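Local structure of periplasmic binding protein/LacI transcriptional regulator (Alkaliphilus metalliredigens, 3CTP) at residues N69-F74 / H212-K217; D206-Q211 / K227-Y232; I235-D240 / A244-A249; R248-R253 / V261-F266. The protein binds the sugar beta-D-xylulofuranose between its two lobes and, as a LacI-family protein, probably acts as a DNA-binding transcriptional repressor. All coordinates share one frame; numbering follows the deposited sequence. Where two conformers were deposited one is given.

Interaction 1: N69-F74 / H212-K217. With XLF (beta-D-xylulofuranose), chain C.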
# COMPACT_ATOMS: atom_id res chain seq x y z
N ASN A 69 3.60 -3.26 7.85
CA ASN A 69 3.27 -3.69 6.47
C ASN A 69 3.05 -2.56 5.53
O ASN A 69 2.45 -1.54 5.88
CB ASN A 69 2.13 -4.71 6.40
CG ASN A 69 2.23 -5.57 5.16
OD1 ASN A 69 1.93 -5.13 4.06
ND2 ASN A 69 2.73 -6.79 5.33
N ILE A 70 3.59 -2.72 4.33
CA ILE A 70 3.49 -1.65 3.30
C ILE A 70 2.08 -1.60 2.73
O ILE A 70 1.73 -0.65 1.98
CB ILE A 70 4.51 -1.75 2.12
CG1 ILE A 70 4.46 -3.13 1.47
CG2 ILE A 70 5.93 -1.34 2.58
CD1 ILE A 70 5.28 -3.25 0.20
N SER A 71 1.27 -2.58 3.12
CA SER A 71 -0.21 -2.46 2.89
C SER A 71 -0.89 -1.29 3.60
O SER A 71 -1.94 -0.83 3.17
CB SER A 71 -0.98 -3.71 3.23
OG SER A 71 -1.27 -3.80 4.61
N ASN A 72 -0.27 -0.77 4.65
CA ASN A 72 -0.74 0.52 5.20
C ASN A 72 -0.10 1.66 4.41
O ASN A 72 1.13 1.76 4.35
CB ASN A 72 -0.32 0.57 6.68
CG ASN A 72 -0.72 1.87 7.35
OD1 ASN A 72 -1.03 2.88 6.69
ND2 ASN A 72 -0.75 1.84 8.70
N PRO A 73 -0.93 2.47 3.75
CA PRO A 73 -0.41 3.56 2.92
C PRO A 73 0.64 4.38 3.61
O PRO A 73 1.60 4.80 2.98
CB PRO A 73 -1.67 4.42 2.67
CG PRO A 73 -2.74 3.37 2.53
CD PRO A 73 -2.41 2.38 3.67
N PHE A 74 0.51 4.61 4.91
CA PHE A 74 1.50 5.46 5.57
C PHE A 74 2.89 4.82 5.47
O PHE A 74 3.90 5.49 5.21
CB PHE A 74 1.15 5.64 7.07
CG PHE A 74 2.21 6.39 7.83
CD1 PHE A 74 2.27 7.77 7.74
CD2 PHE A 74 3.16 5.71 8.57
CE1 PHE A 74 3.29 8.48 8.41
CE2 PHE A 74 4.18 6.39 9.25
CZ PHE A 74 4.24 7.79 9.15
N HIS A 212 -4.99 -5.11 15.82
CA HIS A 212 -4.06 -5.13 14.69
C HIS A 212 -4.19 -3.81 13.94
O HIS A 212 -5.24 -3.18 13.97
CB HIS A 212 -4.44 -6.24 13.70
CG HIS A 212 -4.46 -7.61 14.30
ND1 HIS A 212 -5.59 -8.15 14.88
CD2 HIS A 212 -3.49 -8.55 14.42
CE1 HIS A 212 -5.31 -9.37 15.32
NE2 HIS A 212 -4.04 -9.63 15.05
N ASP A 213 -3.11 -3.44 13.26
CA ASP A 213 -3.21 -2.41 12.22
C ASP A 213 -4.00 -3.03 11.06
O ASP A 213 -4.36 -4.21 11.07
CB ASP A 213 -1.78 -2.03 11.78
CG ASP A 213 -1.70 -0.72 11.01
OD1 ASP A 213 -2.74 -0.06 10.79
OD2 ASP A 213 -0.55 -0.35 10.66
N PHE A 214 -4.25 -2.23 10.03
CA PHE A 214 -5.00 -2.74 8.87
C PHE A 214 -4.46 -4.06 8.33
O PHE A 214 -3.24 -4.25 8.12
CB PHE A 214 -4.95 -1.72 7.73
CG PHE A 214 -5.69 -2.17 6.49
CD1 PHE A 214 -7.08 -2.21 6.50
CD2 PHE A 214 -5.01 -2.57 5.35
CE1 PHE A 214 -7.81 -2.66 5.36
CE2 PHE A 214 -5.74 -3.00 4.20
CZ PHE A 214 -7.12 -3.04 4.22
N GLN A 215 -5.39 -5.00 8.09
CA GLN A 215 -5.10 -6.22 7.37
C GLN A 215 -6.27 -6.36 6.41
O GLN A 215 -7.37 -5.92 6.71
CB GLN A 215 -5.19 -7.43 8.31
CG GLN A 215 -4.18 -7.49 9.45
CD GLN A 215 -4.39 -8.72 10.35
OE1 GLN A 215 -3.54 -9.60 10.42
NE2 GLN A 215 -5.54 -8.78 11.02
N VAL A 216 -6.03 -7.01 5.28
CA VAL A 216 -7.09 -7.15 4.29
C VAL A 216 -8.29 -7.89 4.89
O VAL A 216 -9.44 -7.59 4.56
CB VAL A 216 -6.57 -7.85 3.04
CG1 VAL A 216 -7.70 -8.16 2.08
CG2 VAL A 216 -5.54 -6.93 2.38
N LYS A 217 -8.02 -8.81 5.82
CA LYS A 217 -9.12 -9.51 6.50
C LYS A 217 -10.08 -8.60 7.25
O LYS A 217 -11.26 -8.95 7.46
CB LYS A 217 -8.60 -10.62 7.42
CG LYS A 217 -7.75 -10.15 8.55
CD LYS A 217 -7.31 -11.37 9.36
CE LYS A 217 -8.40 -12.44 9.32
NZ LYS A 217 -9.53 -12.18 10.24
O4 XLF C . 1.91 3.12 14.90
C4 XLF C . 1.08 4.15 14.35
C5 XLF C . -0.26 3.52 14.01
O5 XLF C . -0.32 3.44 12.59
C3 XLF C . 1.63 4.61 13.01
O3 XLF C . 2.20 5.93 13.09
C2 XLF C . 0.39 4.60 12.16
O2 XLF C . -0.42 5.76 12.41
C1 XLF C . 0.69 4.47 10.68
O1 XLF C . -0.54 4.34 9.95
O HOH W 1 1.11 -2.17 8.76

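Interaction 2: D206-Q211 / K227-Y232. With NA (sodium ion), chain D.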
# COMPACT_ATOMS: atom_id res chain seq x y z
N ASP A 206 -15.90 6.91 25.09
CA ASP A 206 -15.93 5.46 24.96
C ASP A 206 -14.75 5.03 24.09
O ASP A 206 -14.31 5.80 23.24
CB ASP A 206 -17.21 5.01 24.26
CG ASP A 206 -18.44 5.13 25.15
OD1 ASP A 206 -18.25 5.28 26.38
OD2 ASP A 206 -19.57 5.07 24.61
N PHE A 207 -14.26 3.81 24.31
CA PHE A 207 -13.14 3.26 23.54
C PHE A 207 -13.48 1.90 22.96
O PHE A 207 -14.17 1.09 23.60
CB PHE A 207 -11.91 3.12 24.45
CG PHE A 207 -11.44 4.41 25.01
CD1 PHE A 207 -10.67 5.26 24.24
CD2 PHE A 207 -11.77 4.81 26.31
CE1 PHE A 207 -10.25 6.50 24.71
CE2 PHE A 207 -11.36 6.04 26.80
CZ PHE A 207 -10.60 6.89 26.00
N ILE A 208 -12.96 1.64 21.75
CA ILE A 208 -12.92 0.28 21.18
C ILE A 208 -11.47 0.06 20.78
O ILE A 208 -10.88 0.94 20.16
CB ILE A 208 -13.80 0.22 19.92
CG1 ILE A 208 -15.28 0.34 20.32
CG2 ILE A 208 -13.59 -1.10 19.13
CD1 ILE A 208 -16.23 0.44 19.11
N GLU A 209 -10.88 -1.07 21.14
CA GLU A 209 -9.45 -1.27 20.89
C GLU A 209 -9.23 -2.33 19.83
O GLU A 209 -9.50 -3.51 20.05
CB GLU A 209 -8.74 -1.74 22.16
CG GLU A 209 -7.22 -1.89 22.02
CD GLU A 209 -6.60 -2.33 23.35
OE1 GLU A 209 -6.56 -3.55 23.62
OE2 GLU A 209 -6.19 -1.45 24.13
N PHE A 210 -8.71 -1.91 18.67
CA PHE A 210 -8.40 -2.89 17.63
C PHE A 210 -7.09 -3.56 17.99
O PHE A 210 -6.20 -2.90 18.56
CB PHE A 210 -8.19 -2.18 16.28
CG PHE A 210 -9.45 -1.80 15.55
CD1 PHE A 210 -10.69 -1.78 16.17
CD2 PHE A 210 -9.37 -1.43 14.21
CE1 PHE A 210 -11.85 -1.44 15.46
CE2 PHE A 210 -10.53 -1.06 13.49
CZ PHE A 210 -11.76 -1.06 14.12
N GLN A 211 -6.95 -4.85 17.67
CA GLN A 211 -5.72 -5.56 18.07
C GLN A 211 -4.65 -5.62 17.01
O GLN A 211 -3.52 -6.13 17.25
CB GLN A 211 -6.06 -7.01 18.47
CG GLN A 211 -7.10 -7.07 19.58
CD GLN A 211 -6.63 -6.36 20.83
OE1 GLN A 211 -5.55 -6.67 21.36
NE2 GLN A 211 -7.42 -5.41 21.32
N LYS A 227 -24.44 -1.21 14.87
CA LYS A 227 -25.66 -0.39 14.70
C LYS A 227 -25.72 0.84 15.63
O LYS A 227 -26.46 1.80 15.35
CB LYS A 227 -26.90 -1.26 14.88
CG LYS A 227 -27.20 -1.63 16.33
CD LYS A 227 -28.50 -2.45 16.43
CE LYS A 227 -28.53 -3.28 17.70
NZ LYS A 227 -29.72 -4.19 17.73
N ASP A 228 -24.96 0.81 16.71
CA ASP A 228 -24.97 1.88 17.70
C ASP A 228 -23.93 2.98 17.38
O ASP A 228 -23.94 4.04 18.00
CB ASP A 228 -24.63 1.34 19.09
CG ASP A 228 -25.68 0.40 19.64
OD1 ASP A 228 -26.84 0.41 19.16
OD2 ASP A 228 -25.34 -0.37 20.57
N ILE A 229 -23.03 2.73 16.43
CA ILE A 229 -21.90 3.65 16.22
C ILE A 229 -22.39 4.98 15.68
O ILE A 229 -21.83 6.03 15.97
CB ILE A 229 -20.86 3.01 15.27
CG1 ILE A 229 -20.30 1.73 15.90
CG2 ILE A 229 -19.76 3.98 14.88
CD1 ILE A 229 -19.47 1.94 17.16
N VAL A 230 -23.46 4.95 14.88
CA VAL A 230 -24.00 6.18 14.34
C VAL A 230 -24.46 7.10 15.47
O VAL A 230 -24.61 8.31 15.25
CB VAL A 230 -25.18 5.94 13.37
CG1 VAL A 230 -26.37 5.39 14.12
CG2 VAL A 230 -25.55 7.24 12.65
N ASN A 231 -24.67 6.56 16.67
CA ASN A 231 -25.18 7.38 17.77
C ASN A 231 -24.15 8.35 18.35
O ASN A 231 -24.50 9.28 19.09
CB ASN A 231 -25.75 6.51 18.89
CG ASN A 231 -27.05 5.84 18.50
OD1 ASN A 231 -27.77 6.33 17.62
ND2 ASN A 231 -27.35 4.71 19.13
N TYR A 232 -22.87 8.12 18.05
CA TYR A 232 -21.84 9.05 18.49
C TYR A 232 -21.88 10.34 17.68
O TYR A 232 -22.33 10.32 16.53
CB TYR A 232 -20.43 8.42 18.35
CG TYR A 232 -20.22 7.29 19.36
CD1 TYR A 232 -19.92 7.58 20.68
CD2 TYR A 232 -20.38 5.96 18.99
CE1 TYR A 232 -19.74 6.56 21.62
CE2 TYR A 232 -20.22 4.93 19.91
CZ TYR A 232 -19.89 5.24 21.23
OH TYR A 232 -19.72 4.25 22.17
NA NA D . -24.47 10.67 15.43
O HOH W 2 -26.71 10.71 15.30
O HOH W 3 -24.82 12.57 16.58

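Interaction 3: I235-D240 / A244-A249. With XLF (beta-D-xylulofuranose), chain C.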
# COMPACT_ATOMS: atom_id res chain seq x y z
N ILE A 235 -15.97 10.49 16.04
CA ILE A 235 -15.12 9.32 16.26
C ILE A 235 -13.70 9.69 15.87
O ILE A 235 -13.49 10.22 14.77
CB ILE A 235 -15.57 8.16 15.35
CG1 ILE A 235 -17.03 7.80 15.64
CG2 ILE A 235 -14.69 6.92 15.60
CD1 ILE A 235 -17.60 6.79 14.64
N PHE A 236 -12.74 9.41 16.75
CA PHE A 236 -11.33 9.55 16.42
C PHE A 236 -10.79 8.13 16.21
O PHE A 236 -10.90 7.29 17.11
CB PHE A 236 -10.58 10.22 17.61
CG PHE A 236 -9.07 10.23 17.49
CD1 PHE A 236 -8.44 10.47 16.28
CD2 PHE A 236 -8.27 10.07 18.64
CE1 PHE A 236 -7.04 10.47 16.18
CE2 PHE A 236 -6.86 10.07 18.56
CZ PHE A 236 -6.25 10.30 17.33
N VAL A 237 -10.26 7.86 15.02
CA VAL A 237 -9.70 6.54 14.72
C VAL A 237 -8.19 6.62 14.66
O VAL A 237 -7.63 7.59 14.13
CB VAL A 237 -10.24 5.99 13.38
CG1 VAL A 237 -9.82 4.52 13.24
CG2 VAL A 237 -11.77 6.11 13.32
N PHE A 238 -7.52 5.62 15.21
CA PHE A 238 -6.07 5.73 15.45
C PHE A 238 -5.21 5.94 14.22
O PHE A 238 -4.08 6.43 14.35
CB PHE A 238 -5.55 4.52 16.26
CG PHE A 238 -5.61 3.20 15.51
CD1 PHE A 238 -4.50 2.73 14.81
CD2 PHE A 238 -6.75 2.40 15.57
CE1 PHE A 238 -4.57 1.52 14.15
CE2 PHE A 238 -6.81 1.17 14.92
CZ PHE A 238 -5.71 0.74 14.21
N ASN A 239 -5.67 5.55 13.03
CA ASN A 239 -4.95 5.96 11.82
C ASN A 239 -5.87 6.03 10.64
O ASN A 239 -7.06 5.69 10.75
CB ASN A 239 -3.69 5.11 11.54
CG ASN A 239 -4.00 3.70 11.14
OD1 ASN A 239 -5.11 3.40 10.74
ND2 ASN A 239 -2.99 2.81 11.23
N ASP A 240 -5.37 6.57 9.53
CA ASP A 240 -6.23 6.85 8.40
C ASP A 240 -6.75 5.58 7.72
O ASP A 240 -7.89 5.54 7.29
CB ASP A 240 -5.54 7.72 7.34
CG ASP A 240 -5.32 9.15 7.79
OD1 ASP A 240 -5.92 9.58 8.80
OD2 ASP A 240 -4.55 9.85 7.10
N ALA A 244 -10.63 4.51 7.23
CA ALA A 244 -11.28 4.16 5.97
C ALA A 244 -12.16 2.93 6.14
O ALA A 244 -13.26 2.85 5.54
CB ALA A 244 -10.19 3.86 4.90
N THR A 245 -11.70 1.97 6.94
CA THR A 245 -12.51 0.75 7.14
C THR A 245 -13.76 1.07 7.95
O THR A 245 -14.85 0.54 7.69
CB THR A 245 -11.73 -0.40 7.84
OG1 THR A 245 -11.49 -0.04 9.23
CG2 THR A 245 -10.44 -0.67 7.10
N VAL A 246 -13.60 1.95 8.93
CA VAL A 246 -14.74 2.36 9.76
C VAL A 246 -15.76 3.11 8.90
O VAL A 246 -16.96 2.86 8.99
CB VAL A 246 -14.28 3.25 10.94
CG1 VAL A 246 -15.51 3.86 11.70
CG2 VAL A 246 -13.37 2.45 11.88
N MET A 247 -15.30 4.03 8.07
CA MET A 247 -16.23 4.77 7.22
C MET A 247 -16.93 3.82 6.25
O MET A 247 -18.11 4.03 5.92
CB MET A 247 -15.47 5.84 6.45
CG MET A 247 -15.03 7.02 7.34
SD MET A 247 -14.03 8.35 6.55
CE MET A 247 -15.11 8.90 5.20
N ARG A 248 -16.20 2.82 5.74
CA ARG A 248 -16.83 1.86 4.80
C ARG A 248 -17.98 1.15 5.50
O ARG A 248 -19.08 0.98 4.91
CB ARG A 248 -15.81 0.81 4.35
CG ARG A 248 -16.44 -0.54 3.86
CD ARG A 248 -15.32 -1.51 3.43
NE ARG A 248 -15.79 -2.79 2.88
CZ ARG A 248 -15.93 -3.89 3.60
NH1 ARG A 248 -15.67 -3.87 4.90
NH2 ARG A 248 -16.33 -5.02 3.02
N ALA A 249 -17.76 0.74 6.74
CA ALA A 249 -18.81 0.06 7.51
C ALA A 249 -19.99 0.97 7.74
O ALA A 249 -21.14 0.54 7.64
CB ALA A 249 -18.28 -0.44 8.83
O4 XLF C . 1.91 3.12 14.90
C4 XLF C . 1.08 4.15 14.35
C5 XLF C . -0.26 3.52 14.01
O5 XLF C . -0.32 3.44 12.59
C3 XLF C . 1.63 4.61 13.01
O3 XLF C . 2.20 5.93 13.09
C2 XLF C . 0.39 4.60 12.16
O2 XLF C . -0.42 5.76 12.41
C1 XLF C . 0.69 4.47 10.68
O1 XLF C . -0.54 4.34 9.95

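Interaction 4: R248-R253 / V261-F266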
# COMPACT_ATOMS: atom_id res chain seq x y z
N ARG A 248 -16.20 2.82 5.74
CA ARG A 248 -16.83 1.86 4.80
C ARG A 248 -17.98 1.15 5.50
O ARG A 248 -19.08 0.98 4.91
CB ARG A 248 -15.81 0.81 4.35
CG ARG A 248 -16.44 -0.54 3.86
CD ARG A 248 -15.32 -1.51 3.43
NE ARG A 248 -15.79 -2.79 2.88
CZ ARG A 248 -15.93 -3.89 3.60
NH1 ARG A 248 -15.67 -3.87 4.90
NH2 ARG A 248 -16.33 -5.02 3.02
N ALA A 249 -17.76 0.74 6.74
CA ALA A 249 -18.81 0.06 7.51
C ALA A 249 -19.99 0.97 7.74
O ALA A 249 -21.14 0.54 7.64
CB ALA A 249 -18.28 -0.44 8.83
N LEU A 250 -19.73 2.23 8.09
CA LEU A 250 -20.82 3.20 8.30
C LEU A 250 -21.59 3.44 7.01
O LEU A 250 -22.84 3.46 7.02
CB LEU A 250 -20.24 4.52 8.84
CG LEU A 250 -19.76 4.49 10.29
CD1 LEU A 250 -18.94 5.71 10.64
CD2 LEU A 250 -20.93 4.34 11.27
N LYS A 251 -20.87 3.59 5.89
CA LYS A 251 -21.53 3.81 4.59
C LYS A 251 -22.44 2.63 4.23
O LYS A 251 -23.55 2.82 3.67
CB LYS A 251 -20.48 4.02 3.48
CG LYS A 251 -19.80 5.39 3.50
CD LYS A 251 -18.63 5.38 2.51
CE LYS A 251 -17.95 6.73 2.41
NZ LYS A 251 -16.91 6.72 1.31
N LYS A 252 -22.00 1.41 4.52
CA LYS A 252 -22.81 0.22 4.20
C LYS A 252 -24.15 0.27 4.94
O LYS A 252 -25.14 -0.33 4.50
CB LYS A 252 -22.07 -1.06 4.58
CG LYS A 252 -20.85 -1.37 3.73
CD LYS A 252 -21.20 -1.50 2.26
CE LYS A 252 -20.16 -2.32 1.51
NZ LYS A 252 -20.24 -2.09 0.04
N ARG A 253 -24.18 0.98 6.06
CA ARG A 253 -25.40 1.07 6.86
C ARG A 253 -26.18 2.33 6.52
O ARG A 253 -27.13 2.68 7.21
CB ARG A 253 -25.10 1.11 8.36
CG ARG A 253 -23.87 0.40 8.84
CD ARG A 253 -24.21 -0.70 9.83
NE ARG A 253 -25.36 -0.40 10.68
CZ ARG A 253 -26.11 -1.34 11.26
NH1 ARG A 253 -25.81 -2.62 11.08
NH2 ARG A 253 -27.14 -1.00 12.02
N VAL A 261 -22.37 11.70 11.78
CA VAL A 261 -21.26 11.46 12.67
C VAL A 261 -20.02 12.03 12.00
O VAL A 261 -19.90 11.97 10.77
CB VAL A 261 -21.09 9.97 12.95
CG1 VAL A 261 -20.82 9.25 11.68
CG2 VAL A 261 -19.94 9.74 13.97
N GLN A 262 -19.15 12.64 12.80
CA GLN A 262 -17.91 13.25 12.29
C GLN A 262 -16.76 12.30 12.57
O GLN A 262 -16.81 11.58 13.57
CB GLN A 262 -17.65 14.58 12.95
CG GLN A 262 -18.80 15.61 12.73
CD GLN A 262 -18.43 16.97 13.25
OE1 GLN A 262 -17.41 17.53 12.87
NE2 GLN A 262 -19.23 17.48 14.19
N ILE A 263 -15.75 12.30 11.70
CA ILE A 263 -14.63 11.34 11.81
C ILE A 263 -13.32 12.11 11.68
O ILE A 263 -13.18 12.97 10.78
CB ILE A 263 -14.65 10.31 10.65
CG1 ILE A 263 -16.06 9.73 10.44
CG2 ILE A 263 -13.59 9.22 10.88
CD1 ILE A 263 -16.53 8.83 11.52
N ILE A 264 -12.36 11.81 12.56
CA ILE A 264 -10.99 12.28 12.35
C ILE A 264 -10.06 11.07 12.46
O ILE A 264 -10.25 10.22 13.34
CB ILE A 264 -10.62 13.38 13.36
CG1 ILE A 264 -9.16 13.85 13.17
CG2 ILE A 264 -10.88 12.93 14.79
CD1 ILE A 264 -8.89 15.16 13.88
N GLY A 265 -9.08 10.98 11.55
CA GLY A 265 -8.07 9.90 11.60
C GLY A 265 -6.72 10.39 12.08
O GLY A 265 -6.63 11.37 12.85
N PHE A 266 -5.65 9.72 11.63
CA PHE A 266 -4.30 10.16 11.95
C PHE A 266 -3.37 9.63 10.88
O PHE A 266 -3.48 8.46 10.52
CB PHE A 266 -3.86 9.57 13.30
CG PHE A 266 -2.81 10.40 14.04
CD1 PHE A 266 -3.18 11.15 15.16
CD2 PHE A 266 -1.48 10.35 13.68
CE1 PHE A 266 -2.22 11.88 15.87
CE2 PHE A 266 -0.52 11.08 14.37
CZ PHE A 266 -0.91 11.86 15.48

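Interaction 1: N69-F74 / H212-K217
Ser-71 and Asn-72, closing the type I turn that starts at Asn-69, lie against the extended Phe-214 and Asp-213, with the CA atoms of Asn-72 and Phe-214 6.5 Å apart. The central bond runs from Asn-72 ND2 to Asp-213 OD2, 2.9 Å long with an N-H...O angle of 157°. It enters the syn lone pair of the carboxylate and lies close to the amide plane, although amide and carboxylate are turned 74° apart. Asn-72 stretches out with CG anti to its N (chi1 179°), which carries the amide to the sugar: the same ND2 also donates to O1 of the xylulofuranose at 2.8 Å. Its other end, OD1, accepts from Phe-74 N and so N-caps helix 73-88, fixing which way the amide is flipped. The contact lies in the cleft between the two lobes of a periplasmic-binding-protein fold, joining one lobe to the other beside the ligand. Asp-213 OD2 also receives a salt bridge from Arg-124 and a hydrogen bond from water 1, which donates to Asn-69 O as well; OD1 takes bonds from Phe-214 N and Asn-239. Phe-74 lays CD2 3.5 Å from the sugar C1. Further out, Ser-71 OG meets the edge of the Phe-214 ring at CD2, 4.0 Å away, and the ring of Phe-270 of the second subunit meets that ring.

Interaction 2: D206-Q211 / K227-Y232
An outermost strand of the four-stranded parallel sheet, 206-209, is met here by the irregular helical turns of 227-231, followed by Tyr-232, which lead into the next strand, 234-237, and carry a sodium site. Asp-206 and Tyr-232 make the polar half of the contact. The phenol OH donates to Asp-206 OD2 across 2.6 Å, a short bond that uses the anti lone pair of the carboxylate, the side away from OD1. OD2 lies in the plane of the tyrosine ring at its edge, 3.3 Å from CE1, while the carboxylate plane stands almost perpendicular to the ring at 89°. Tyr-232 has CG anti to its carbonyl carbon (chi1 -70°), which sends the ring toward the strand. The apolar half is a meeting of Ile-208 and Ile-229 tip to tip, CD1 to CD1 at 4.1 Å; both also rest on Leu-176 of the adjacent strand 175-179, as does Tyr-232. Backbone bonds from Asn-231 N to Asp-228 O and from Tyr-232 N to Ile-229 O tighten the turns. Val-230 O and Tyr-232 O bind the sodium ion, each at 2.4 Å, and waters 2 and 3 and Glu-260 O complete the ligands. Backbone carbonyls and waters thus make up the sodium site, next to the loop that leads into strand 234-237 of the parallel alpha/beta lobe.

Interaction 3: I235-D240 / A244-A249
Between Val-237 and Val-246 the packing is apolar: CG2 of one lies 4.2 Å from CG2 of the other, the strand residue and the helix residue each directing its side chain at the opposite segment. With chi1 at -171° and 171°, the touching CG2 of each valine lies anti to its carbonyl carbon. Both valines also touch Ile-178 of strand 175-179, so the helix seats itself over two neighbouring strands. Backbone hydrogen bonding supplies the second kind of contact. Ala-244 N donates to Asp-240 O at 2.9 Å, an i to i+4 bond in the first turn of helix 240-252, and Ala-244 CB sits 3.7 Å from the same carbonyl oxygen. Strand 234-237, this helix and strand 262-264 form a beta-alpha-beta unit, whose strand-to-helix link reaches the sugar pocket. The polar side-chain contacts gather in that link. Asn-239 OD1 caps the helix by accepting from Ala-242 N, leaving ND2 to face the ligand, where it donates to O5 of the xylulofuranose at 3.1 Å with a nearly straight N-H...O angle of 168°. Asp-240 turns its carboxylate to Thr-281 OG1 and Ser-269 N.

Interaction 4: R248-R253 / V261-F266
Val-261, just ahead of strand 262-264, meets Leu-250 of helix 240-252 through CG1, which lies 4.1 Å from Leu-250 CD1. The two side chains cross at about a right angle, and the closest CA atoms of the segments, those of Leu-250 and Val-261, remain 9.4 Å apart, so the gap between helix and strand is bridged by side chains alone. CG1 of Val-261 falls between the backbone N and the carbonyl carbon (chi1 61°), on the side of the helix. Gln-262, next in sequence, directs its amide to the other side of the strand, where OE1 accepts from Ile-324 N. Ile-263 returns to the helix side and comes tip to tip with the leucine, CD1 to CD1 at 4.0 Å. A single methyl of Leu-250 thus serves both aliphatic partners. Ile-235 of the adjacent strand 234-237 packs against both Val-261 and Ile-263, extending this apolar layer. Ile-264 faces away from helix 240-252 and packs on helix 156-169, so that the strand is covered by a helix on each side. Beyond Gly-265, Phe-266 makes a cation-pi contact with Arg-190, a residue of the sugar pocket. Aliphatic side chains of a helix laid over the following parallel strand are typical of the right-handed beta-alpha-beta crossover, here strand 234-237, helix 240-252 and strand 262-264 of the periplasmic-binding-protein fold.

How the interactions relate
Interactions 3 and 4 share helix 240-252 and pack its middle and its C-terminal part on neighbouring strands of one parallel sheet, 234-237 and 262-264; both are buried and largely aliphatic, though the ligand end of interaction 3 turns polar. Interaction 2, partly exposed, ties edge strand 206-209 of the same sheet to the loop before 234-237, whose sodium site reaches toward Glu-260; a tyrosine-carboxylate bond accompanies a small apolar contact there, and its Ile-229 packs on Ile-235 and Leu-250, linking it to the core. Interaction 1 is buried yet polar, and joins the two lobes across the sugar. It meets interaction 3 through Asp-213 and Asn-239, and both bind the xylulofuranose.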